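PDB 6K96: five-membered-cyclitol-phosphate synthase from Streptomyces citricolor, which belongs to the myo-inositol-1-phosphate synthase family and binds nicotinamide-adenine-dinucleotide on a Rossmann-type domain. Local coordinates for residues E126-S131 against V152-C157; E160-T165 against V177-D182. All coordinates share one frame; numbering follows the deposited sequence.

How the interactions relate
Of the parts joined here, strand 127-130 comes first along the chain; helix 137-149 and strand 153-156 follow, and interaction 1 closes this beta-alpha-beta crossover. The loop after strand 153-156 then leads into helix 166-174 and on to strand 179-180, and interaction 2 closes that second excursion by tying the loop 160-165 to strand 179-180 and the residues Gly181 and Asp182 that follow it. The two contacts follow in series, neither nested nor crossed. Interaction 1 pairs two strands of the parallel sheet, strand 179-180 is added next to strand 153-156, and interaction 2 fastens the connecting loop to that outer strand. They meet directly: Asn156 N lies 2.8 Å from Ile180 O, probably hydrogen-bonded, as is Phe154 O with Ile180 N.

Interaction 1. Residues E126-S131 against V152-C157; sequences EVLLYS and VAFVNC. With NAD (nicotinamide-adenine-dinucleotide), chain G.
Leu128 and Phe154 lie side by side on neighbouring parallel strands of a Rossmann-type sheet, the two ends of a beta-alpha-beta crossover through helix 137-149. Four backbone bonds, such as Leu128 N to Ala153 O at 2.7 Å, set the register, and a weak fifth joins Cys157 N to Tyr130 O. On the face toward helix 137-149, Leu128 CD2 meets the edge of the Phe154 ring, 3.8 Å from CE1. With CG anti to the backbone N (chi1 -164°), that ring reaches along the strand, and its CZ comes 3.4 Å from Tyr130 CB. The Tyr130 and Phe154 rings remain oblique, their planes 34° apart. Beyond them Asn156 OD1 approaches Tyr130 CD2 at 3.5 Å; the same oxygen accepts from Thr158 N, which helps to fix the amide. The other face is aliphatic: Val155 divides its branches, CG2 meeting Val127 CG1 at 3.9 Å and CG1 meeting Leu129 CD1 at 3.7 Å, packed against helix 292-313. At the C-terminal ends of the strands, where Rossmann folds receive the dinucleotide, Ser131 O lies 3.4 Å from NAD C5D, and Cys157 O approaches NAD C6N at 3.5 Å.

Interaction 2. Residues E160-T165 against V177-D182; sequences ELVART and VPLIGD
Asp182 turns its carboxylate into the loop 160-165, where both oxygens are gripped. Arg164 NE forms a salt bridge with Asp182 OD2 at 2.9 Å, arriving at the anti lone pair with the oxygen close to the guanidinium plane, although the two flat groups are turned 65° apart. The bend at chi3 (-41°) brings NE back to this oxygen. Val162 N reaches the same OD2 at 3.3 Å along a nearly straight bond, but from above the carboxylate plane. Ala163 N takes the syn lone pair of Asp182 OD1 at 2.9 Å, and Asn156 ND2 also bonds OD1, so backbone and side-chain donors together probably stabilise the buried negative charge. Arg164 NH2 is held by Pro159 O, while Leu161 CD1 sits over one face of the guanidinium. Beside this polar cluster, Ala163 CB fits against Gly181 O at 3.3 Å. Leu179 brings CD2 to 3.5 Å from Ala163 CA and CD1 to 3.8 Å from Val162 CG1. A type I turn from Val162 to Thr165 leads the loop into helix 166-174, whose Phe172 packs on Leu179; Val162 also touches helix 137-149, and strand 179-180 pairs with strand 153-156.

Interaction 1. Residues E126-S131 against V152-C157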
ATOM      1  N   GLU B 126     -27.789  36.477  -0.174  1.00 55.29           N
ATOM      2  CA  GLU B 126     -26.806  37.147  -1.051  1.00 53.78           C
ATOM      3  C   GLU B 126     -26.341  36.141  -2.086  1.00 51.95           C
ATOM      4  O   GLU B 126     -26.071  36.549  -3.242  1.00 54.94           O
ATOM      5  CB  GLU B 126     -25.596  37.627  -0.265  1.00 54.77           C
ATOM      6  CG  GLU B 126     -25.839  38.846   0.597  1.00 57.14           C
ATOM      7  CD  GLU B 126     -24.540  39.423   1.157  1.00 59.02           C
ATOM      8  OE1 GLU B 126     -24.080  38.937   2.235  1.00 61.92           O
ATOM      9  OE2 GLU B 126     -23.976  40.335   0.525  1.00 59.42           O
ATOM     10  N   VAL B 127     -26.276  34.879  -1.673  1.00 47.81           N
ATOM     11  CA  VAL B 127     -25.718  33.762  -2.475  1.00 44.33           C
ATOM     12  C   VAL B 127     -26.706  32.613  -2.363  1.00 42.29           C
ATOM     13  O   VAL B 127     -27.106  32.270  -1.232  1.00 42.53           O
ATOM     14  CB  VAL B 127     -24.327  33.346  -1.960  1.00 44.08           C
ATOM     15  CG1 VAL B 127     -23.765  32.188  -2.763  1.00 44.21           C
ATOM     16  CG2 VAL B 127     -23.333  34.498  -1.930  1.00 43.75           C
ATOM     17  N   LEU B 128     -27.056  32.012  -3.488  1.00 40.72           N
ATOM     18  CA  LEU B 128     -27.737  30.703  -3.494  1.00 39.09           C
ATOM     19  C   LEU B 128     -26.708  29.667  -3.932  1.00 38.28           C
ATOM     20  O   LEU B 128     -26.143  29.835  -5.010  1.00 38.85           O
ATOM     21  CB  LEU B 128     -28.937  30.725  -4.432  1.00 39.02           C
ATOM     22  CG  LEU B 128     -29.595  29.353  -4.548  1.00 38.41           C
ATOM     23  CD1 LEU B 128     -30.268  28.974  -3.266  1.00 38.16           C
ATOM     24  CD2 LEU B 128     -30.571  29.296  -5.674  1.00 38.76           C
ATOM     25  N   LEU B 129     -26.416  28.700  -3.065  1.00 38.01           N
ATOM     26  CA  LEU B 129     -25.532  27.537  -3.336  1.00 37.57           C
ATOM     27  C   LEU B 129     -26.378  26.374  -3.877  1.00 37.59           C
ATOM     28  O   LEU B 129     -27.206  25.771  -3.124  1.00 38.71           O
ATOM     29  CB  LEU B 129     -24.813  27.136  -2.041  1.00 38.01           C
ATOM     30  CG  LEU B 129     -23.852  25.953  -2.162  1.00 37.32           C
ATOM     31  CD1 LEU B 129     -22.706  26.279  -3.109  1.00 37.06           C
ATOM     32  CD2 LEU B 129     -23.341  25.550  -0.794  1.00 37.89           C
ATOM     33  N   TYR B 130     -26.161  26.039  -5.138  1.00 36.14           N
ATOM     34  CA  TYR B 130     -26.821  24.909  -5.796  1.00 35.54           C
ATOM     35  C   TYR B 130     -26.042  23.644  -5.504  1.00 34.93           C
ATOM     36  O   TYR B 130     -24.917  23.492  -6.043  1.00 36.16           O
ATOM     37  CB  TYR B 130     -26.896  25.179  -7.298  1.00 35.64           C
ATOM     38  CG  TYR B 130     -27.522  24.059  -8.087  1.00 35.22           C
ATOM     39  CD1 TYR B 130     -28.896  23.867  -8.062  1.00 35.54           C
ATOM     40  CD2 TYR B 130     -26.750  23.178  -8.829  1.00 34.92           C
ATOM     41  CE1 TYR B 130     -29.497  22.850  -8.794  1.00 35.82           C
ATOM     42  CE2 TYR B 130     -27.339  22.144  -9.547  1.00 35.74           C
ATOM     43  CZ  TYR B 130     -28.719  21.990  -9.550  1.00 35.62           C
ATOM     44  OH  TYR B 130     -29.306  21.000 -10.281  1.00 35.54           O
ATOM     45  N   SER B 131     -26.595  22.744  -4.722  1.00 34.49           N
ATOM     46  CA  SER B 131     -25.802  21.582  -4.243  1.00 34.95           C
ATOM     47  C   SER B 131     -26.636  20.308  -4.350  1.00 34.19           C
ATOM     48  O   SER B 131     -26.547  19.451  -3.449  1.00 35.49           O
ATOM     49  CB  SER B 131     -25.309  21.806  -2.838  1.00 36.27           C
ATOM     50  OG  SER B 131     -24.081  21.097  -2.608  1.00 38.66           O
ATOM     51  N   VAL B 152     -29.992  37.482  -6.617  1.00 51.49           N
ATOM     52  CA  VAL B 152     -29.104  36.745  -5.674  1.00 49.02           C
ATOM     53  C   VAL B 152     -28.002  35.996  -6.469  1.00 47.76           C
ATOM     54  O   VAL B 152     -28.309  35.309  -7.476  1.00 46.27           O
ATOM     55  CB  VAL B 152     -29.975  35.835  -4.792  1.00 48.04           C
ATOM     56  CG1 VAL B 152     -29.137  34.784  -4.070  1.00 47.07           C
ATOM     57  CG2 VAL B 152     -30.809  36.638  -3.800  1.00 47.72           C
ATOM     58  N   ALA B 153     -26.739  36.148  -6.068  1.00 47.06           N
ATOM     59  CA  ALA B 153     -25.568  35.457  -6.680  1.00 46.70           C
ATOM     60  C   ALA B 153     -25.817  33.930  -6.708  1.00 44.38           C
ATOM     61  O   ALA B 153     -26.404  33.396  -5.742  1.00 43.66           O
ATOM     62  CB  ALA B 153     -24.283  35.802  -5.932  1.00 46.24           C
ATOM     63  N   PHE B 154     -25.370  33.250  -7.763  1.00 41.93           N
ATOM     64  CA  PHE B 154     -25.546  31.786  -7.934  1.00 40.97           C
ATOM     65  C   PHE B 154     -24.198  31.057  -8.000  1.00 40.32           C
ATOM     66  O   PHE B 154     -23.332  31.446  -8.819  1.00 39.88           O
ATOM     67  CB  PHE B 154     -26.259  31.489  -9.246  1.00 41.09           C
ATOM     68  CG  PHE B 154     -26.823  30.100  -9.328  1.00 40.05           C
ATOM     69  CD1 PHE B 154     -27.943  29.755  -8.590  1.00 39.96           C
ATOM     70  CD2 PHE B 154     -26.270  29.161 -10.180  1.00 39.23           C
ATOM     71  CE1 PHE B 154     -28.507  28.491  -8.717  1.00 39.56           C
ATOM     72  CE2 PHE B 154     -26.809  27.883 -10.264  1.00 38.89           C
ATOM     73  CZ  PHE B 154     -27.929  27.552  -9.542  1.00 38.75           C
ATOM     74  N   VAL B 155     -24.070  29.942  -7.268  1.00 39.68           N
ATOM     75  CA  VAL B 155     -22.859  29.065  -7.292  1.00 38.98           C
ATOM     76  C   VAL B 155     -23.252  27.657  -7.732  1.00 37.51           C
ATOM     77  O   VAL B 155     -23.952  26.990  -6.978  1.00 38.22           O
ATOM     78  CB  VAL B 155     -22.159  29.019  -5.915  1.00 39.70           C
ATOM     79  CG1 VAL B 155     -21.046  27.975  -5.887  1.00 39.89           C
ATOM     80  CG2 VAL B 155     -21.610  30.373  -5.492  1.00 40.13           C
ATOM     81  N   ASN B 156     -22.701  27.186  -8.847  1.00 36.54           N
ATOM     82  CA  ASN B 156     -22.945  25.813  -9.366  1.00 35.85           C
ATOM     83  C   ASN B 156     -21.828  24.829  -8.943  1.00 35.88           C
ATOM     84  O   ASN B 156     -20.761  24.784  -9.634  1.00 34.34           O
ATOM     85  CB  ASN B 156     -23.096  25.848 -10.884  1.00 34.93           C
ATOM     86  CG  ASN B 156     -23.439  24.487 -11.412  1.00 34.03           C
ATOM     87  OD1 ASN B 156     -23.841  23.627 -10.658  1.00 33.28           O
ATOM     88  ND2 ASN B 156     -23.332  24.298 -12.706  1.00 35.07           N
ATOM     89  N   CYS B 157     -22.094  23.972  -7.946  1.00 36.44           N
ATOM     90  CA  CYS B 157     -21.206  22.825  -7.596  1.00 37.00           C
ATOM     91  C   CYS B 157     -21.138  21.731  -8.668  1.00 36.46           C
ATOM     92  O   CYS B 157     -20.140  20.903  -8.562  1.00 37.38           O
ATOM     93  CB  CYS B 157     -21.681  22.009  -6.404  1.00 37.64           C
ATOM     94  SG  CYS B 157     -21.725  22.983  -4.913  1.00 39.41           S
TER
HETATM   95  PA  NAD G 400     -25.928  14.880  -1.456  1.00 29.78           P
HETATM   96  O1A NAD G 400     -26.494  13.729  -2.193  1.00 29.76           O
HETATM   97  O2A NAD G 400     -25.411  14.577  -0.076  1.00 30.34           O
HETATM   98  O5B NAD G 400     -26.845  16.164  -1.426  1.00 30.93           O
HETATM   99  C5B NAD G 400     -27.926  16.157  -2.387  1.00 33.59           C
HETATM  100  C4B NAD G 400     -29.134  16.810  -1.769  1.00 35.21           C
HETATM  101  O4B NAD G 400     -30.060  17.347  -2.772  1.00 36.59           O
HETATM  102  C3B NAD G 400     -29.968  15.843  -0.923  1.00 36.05           C
HETATM  103  O3B NAD G 400     -30.340  16.506   0.279  1.00 36.05           O
HETATM  104  C2B NAD G 400     -31.194  15.625  -1.805  1.00 37.11           C
HETATM  105  O2B NAD G 400     -32.161  15.100  -0.942  1.00 37.92           O
HETATM  106  C1B NAD G 400     -31.373  17.060  -2.311  1.00 37.63           C
HETATM  107  N9A NAD G 400     -32.285  17.280  -3.416  1.00 39.08           N
HETATM  108  C8A NAD G 400     -32.557  16.352  -4.391  1.00 40.23           C
HETATM  109  N7A NAD G 400     -33.337  16.815  -5.340  1.00 41.35           N
HETATM  110  C5A NAD G 400     -33.572  18.141  -4.992  1.00 40.54           C
HETATM  111  C6A NAD G 400     -34.327  19.152  -5.620  1.00 41.38           C
HETATM  112  N6A NAD G 400     -34.964  18.966  -6.770  1.00 40.98           N
HETATM  113  N1A NAD G 400     -34.333  20.387  -5.047  1.00 42.21           N
HETATM  114  C2A NAD G 400     -33.671  20.538  -3.884  1.00 41.28           C
HETATM  115  N3A NAD G 400     -32.949  19.652  -3.203  1.00 40.11           N
HETATM  116  C4A NAD G 400     -32.921  18.451  -3.812  1.00 40.05           C
HETATM  117  O3  NAD G 400     -24.723  15.442  -2.322  1.00 28.66           O
HETATM  118  PN  NAD G 400     -23.353  16.137  -1.843  1.00 27.10           P
HETATM  119  O1N NAD G 400     -23.710  17.260  -0.948  1.00 27.10           O
HETATM  120  O2N NAD G 400     -22.496  14.978  -1.434  1.00 27.21           O
HETATM  121  O5D NAD G 400     -22.833  16.744  -3.243  1.00 27.40           O
HETATM  122  C5D NAD G 400     -23.699  17.746  -3.919  1.00 27.59           C
HETATM  123  C4D NAD G 400     -23.243  17.923  -5.337  1.00 27.48           C
HETATM  124  O4D NAD G 400     -21.905  18.468  -5.402  1.00 26.98           O
HETATM  125  C3D NAD G 400     -23.215  16.606  -6.125  1.00 27.60           C
HETATM  126  O3D NAD G 400     -23.637  16.894  -7.441  1.00 28.24           O
HETATM  127  C2D NAD G 400     -21.724  16.294  -6.212  1.00 27.35           C
HETATM  128  O2D NAD G 400     -21.291  15.571  -7.349  1.00 27.16           O
HETATM  129  C1D NAD G 400     -21.139  17.699  -6.340  1.00 27.20           C
HETATM  130  N1N NAD G 400     -19.674  17.664  -6.045  1.00 26.92           N
HETATM  131  C2N NAD G 400     -19.218  17.021  -4.846  1.00 26.96           C
HETATM  132  C3N NAD G 400     -17.872  16.791  -4.615  1.00 26.33           C
HETATM  133  C7N NAD G 400     -17.469  16.142  -3.303  1.00 26.37           C
HETATM  134  O7N NAD G 400     -18.312  15.952  -2.435  1.00 26.14           O
HETATM  135  N7N NAD G 400     -16.197  15.785  -3.145  1.00 26.09           N
HETATM  136  C4N NAD G 400     -16.976  17.174  -5.612  1.00 26.22           C
HETATM  137  C5N NAD G 400     -17.410  17.949  -6.681  1.00 26.46           C
HETATM  138  C6N NAD G 400     -18.761  18.109  -6.926  1.00 26.73           C

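Interaction 2. Residues E160-T165 against V177-D182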
ATOM      1  N   GLU B 160     -23.578  20.415 -14.419  1.00 37.01           N
ATOM      2  CA  GLU B 160     -24.651  20.973 -15.275  1.00 39.13           C
ATOM      3  C   GLU B 160     -24.192  22.302 -15.873  1.00 40.00           C
ATOM      4  O   GLU B 160     -23.476  23.030 -15.218  1.00 38.52           O
ATOM      5  CB  GLU B 160     -25.981  21.077 -14.533  1.00 39.58           C
ATOM      6  CG  GLU B 160     -26.727  19.764 -14.502  1.00 39.82           C
ATOM      7  CD  GLU B 160     -25.924  18.515 -14.158  1.00 39.99           C
ATOM      8  OE1 GLU B 160     -25.694  17.670 -15.091  1.00 39.73           O
ATOM      9  OE2 GLU B 160     -25.523  18.394 -12.974  1.00 38.68           O
ATOM     10  N   LEU B 161     -24.643  22.557 -17.110  1.00 41.94           N
ATOM     11  CA  LEU B 161     -24.422  23.815 -17.860  1.00 42.90           C
ATOM     12  C   LEU B 161     -25.242  24.924 -17.196  1.00 42.57           C
ATOM     13  O   LEU B 161     -26.493  24.764 -17.202  1.00 42.57           O
ATOM     14  CB  LEU B 161     -24.833  23.581 -19.322  1.00 44.15           C
ATOM     15  CG  LEU B 161     -23.814  24.091 -20.345  1.00 45.54           C
ATOM     16  CD1 LEU B 161     -22.621  23.153 -20.458  1.00 46.35           C
ATOM     17  CD2 LEU B 161     -24.425  24.316 -21.709  1.00 47.26           C
ATOM     18  N   VAL B 162     -24.572  25.929 -16.593  1.00 41.55           N
ATOM     19  CA  VAL B 162     -25.194  27.175 -16.049  1.00 41.82           C
ATOM     20  C   VAL B 162     -24.298  28.368 -16.391  1.00 42.03           C
ATOM     21  O   VAL B 162     -24.636  29.160 -17.279  1.00 42.41           O
ATOM     22  CB  VAL B 162     -25.467  27.115 -14.536  1.00 42.02           C
ATOM     23  CG1 VAL B 162     -26.303  28.302 -14.067  1.00 42.09           C
ATOM     24  CG2 VAL B 162     -26.138  25.827 -14.122  1.00 41.89           C
ATOM     25  N   ALA B 163     -23.166  28.522 -15.713  1.00 43.42           N
ATOM     26  CA  ALA B 163     -22.199  29.597 -16.041  1.00 43.60           C
ATOM     27  C   ALA B 163     -21.745  29.383 -17.473  1.00 43.88           C
ATOM     28  O   ALA B 163     -21.313  30.326 -18.077  1.00 46.89           O
ATOM     29  CB  ALA B 163     -21.036  29.630 -15.098  1.00 43.05           C
ATOM     30  N   ARG B 164     -21.881  28.178 -18.016  1.00 43.38           N
ATOM     31  CA  ARG B 164     -21.294  27.899 -19.353  1.00 44.10           C
ATOM     32  C   ARG B 164     -22.292  28.202 -20.488  1.00 46.53           C
ATOM     33  O   ARG B 164     -21.826  28.203 -21.665  1.00 44.32           O
ATOM     34  CB  ARG B 164     -20.748  26.469 -19.427  1.00 42.39           C
ATOM     35  CG  ARG B 164     -19.250  26.386 -19.131  1.00 41.50           C
ATOM     36  CD  ARG B 164     -18.757  24.976 -18.919  1.00 40.00           C
ATOM     37  NE  ARG B 164     -19.754  24.293 -18.129  1.00 39.19           N
ATOM     38  CZ  ARG B 164     -19.950  22.994 -18.109  1.00 40.53           C
ATOM     39  NH1 ARG B 164     -19.181  22.212 -18.840  1.00 41.15           N
ATOM     40  NH2 ARG B 164     -20.883  22.472 -17.317  1.00 41.65           N
ATOM     41  N   THR B 165     -23.593  28.399 -20.189  1.00 49.04           N
ATOM     42  CA  THR B 165     -24.586  28.833 -21.214  1.00 53.84           C
ATOM     43  C   THR B 165     -24.409  30.345 -21.414  1.00 54.64           C
ATOM     44  O   THR B 165     -24.833  31.142 -20.578  1.00 53.91           O
ATOM     45  CB  THR B 165     -26.048  28.402 -20.956  1.00 56.14           C
ATOM     46  OG1 THR B 165     -26.802  29.576 -20.632  1.00 56.97           O
ATOM     47  CG2 THR B 165     -26.234  27.305 -19.913  1.00 54.41           C
ATOM     48  N   VAL B 177     -25.036  40.782 -11.216  1.00 48.89           N
ATOM     49  CA  VAL B 177     -25.194  39.599 -10.322  1.00 48.06           C
ATOM     50  C   VAL B 177     -24.098  38.603 -10.685  1.00 47.36           C
ATOM     51  O   VAL B 177     -23.906  38.304 -11.875  1.00 45.42           O
ATOM     52  CB  VAL B 177     -26.593  38.948 -10.422  1.00 48.46           C
ATOM     53  CG1 VAL B 177     -26.699  37.684  -9.593  1.00 47.46           C
ATOM     54  CG2 VAL B 177     -27.709  39.895 -10.024  1.00 49.19           C
ATOM     55  N   PRO B 178     -23.355  38.066  -9.671  1.00 45.58           N
ATOM     56  CA  PRO B 178     -22.317  37.071  -9.909  1.00 43.08           C
ATOM     57  C   PRO B 178     -22.953  35.717 -10.218  1.00 41.48           C
ATOM     58  O   PRO B 178     -23.927  35.348  -9.588  1.00 39.64           O
ATOM     59  CB  PRO B 178     -21.510  37.003  -8.601  1.00 43.77           C
ATOM     60  CG  PRO B 178     -22.094  38.066  -7.691  1.00 44.34           C
ATOM     61  CD  PRO B 178     -23.476  38.378  -8.236  1.00 45.14           C
ATOM     62  N   LEU B 179     -22.354  35.014 -11.177  1.00 41.42           N
ATOM     63  CA  LEU B 179     -22.697  33.616 -11.541  1.00 41.32           C
ATOM     64  C   LEU B 179     -21.392  32.808 -11.552  1.00 41.03           C
ATOM     65  O   LEU B 179     -20.524  33.080 -12.404  1.00 41.73           O
ATOM     66  CB  LEU B 179     -23.404  33.610 -12.908  1.00 41.92           C
ATOM     67  CG  LEU B 179     -23.792  32.236 -13.479  1.00 41.85           C
ATOM     68  CD1 LEU B 179     -24.949  31.608 -12.704  1.00 41.84           C
ATOM     69  CD2 LEU B 179     -24.168  32.341 -14.957  1.00 42.73           C
ATOM     70  N   ILE B 180     -21.256  31.848 -10.638  1.00 40.57           N
ATOM     71  CA  ILE B 180     -19.963  31.156 -10.358  1.00 40.12           C
ATOM     72  C   ILE B 180     -20.138  29.676 -10.666  1.00 39.25           C
ATOM     73  O   ILE B 180     -20.932  29.009  -9.989  1.00 40.01           O
ATOM     74  CB  ILE B 180     -19.513  31.416  -8.907  1.00 40.08           C
ATOM     75  CG1 ILE B 180     -19.539  32.919  -8.601  1.00 40.93           C
ATOM     76  CG2 ILE B 180     -18.158  30.784  -8.620  1.00 40.46           C
ATOM     77  CD1 ILE B 180     -18.632  33.767  -9.470  1.00 40.88           C
ATOM     78  N   GLY B 181     -19.417  29.202 -11.667  1.00 38.16           N
ATOM     79  CA  GLY B 181     -19.577  27.836 -12.163  1.00 38.00           C
ATOM     80  C   GLY B 181     -18.725  27.603 -13.392  1.00 37.76           C
ATOM     81  O   GLY B 181     -18.130  28.550 -13.874  1.00 37.37           O
ATOM     82  N   ASP B 182     -18.648  26.338 -13.826  1.00 38.10           N
ATOM     83  CA  ASP B 182     -19.397  25.248 -13.199  1.00 38.82           C
ATOM     84  C   ASP B 182     -18.483  24.117 -12.679  1.00 39.38           C
ATOM     85  O   ASP B 182     -17.364  23.959 -13.159  1.00 39.79           O
ATOM     86  CB  ASP B 182     -20.390  24.624 -14.186  1.00 38.40           C
ATOM     87  CG  ASP B 182     -21.288  25.640 -14.845  1.00 38.79           C
ATOM     88  OD1 ASP B 182     -21.869  26.443 -14.110  1.00 39.04           O
ATOM     89  OD2 ASP B 182     -21.344  25.662 -16.083  1.00 38.88           O
TER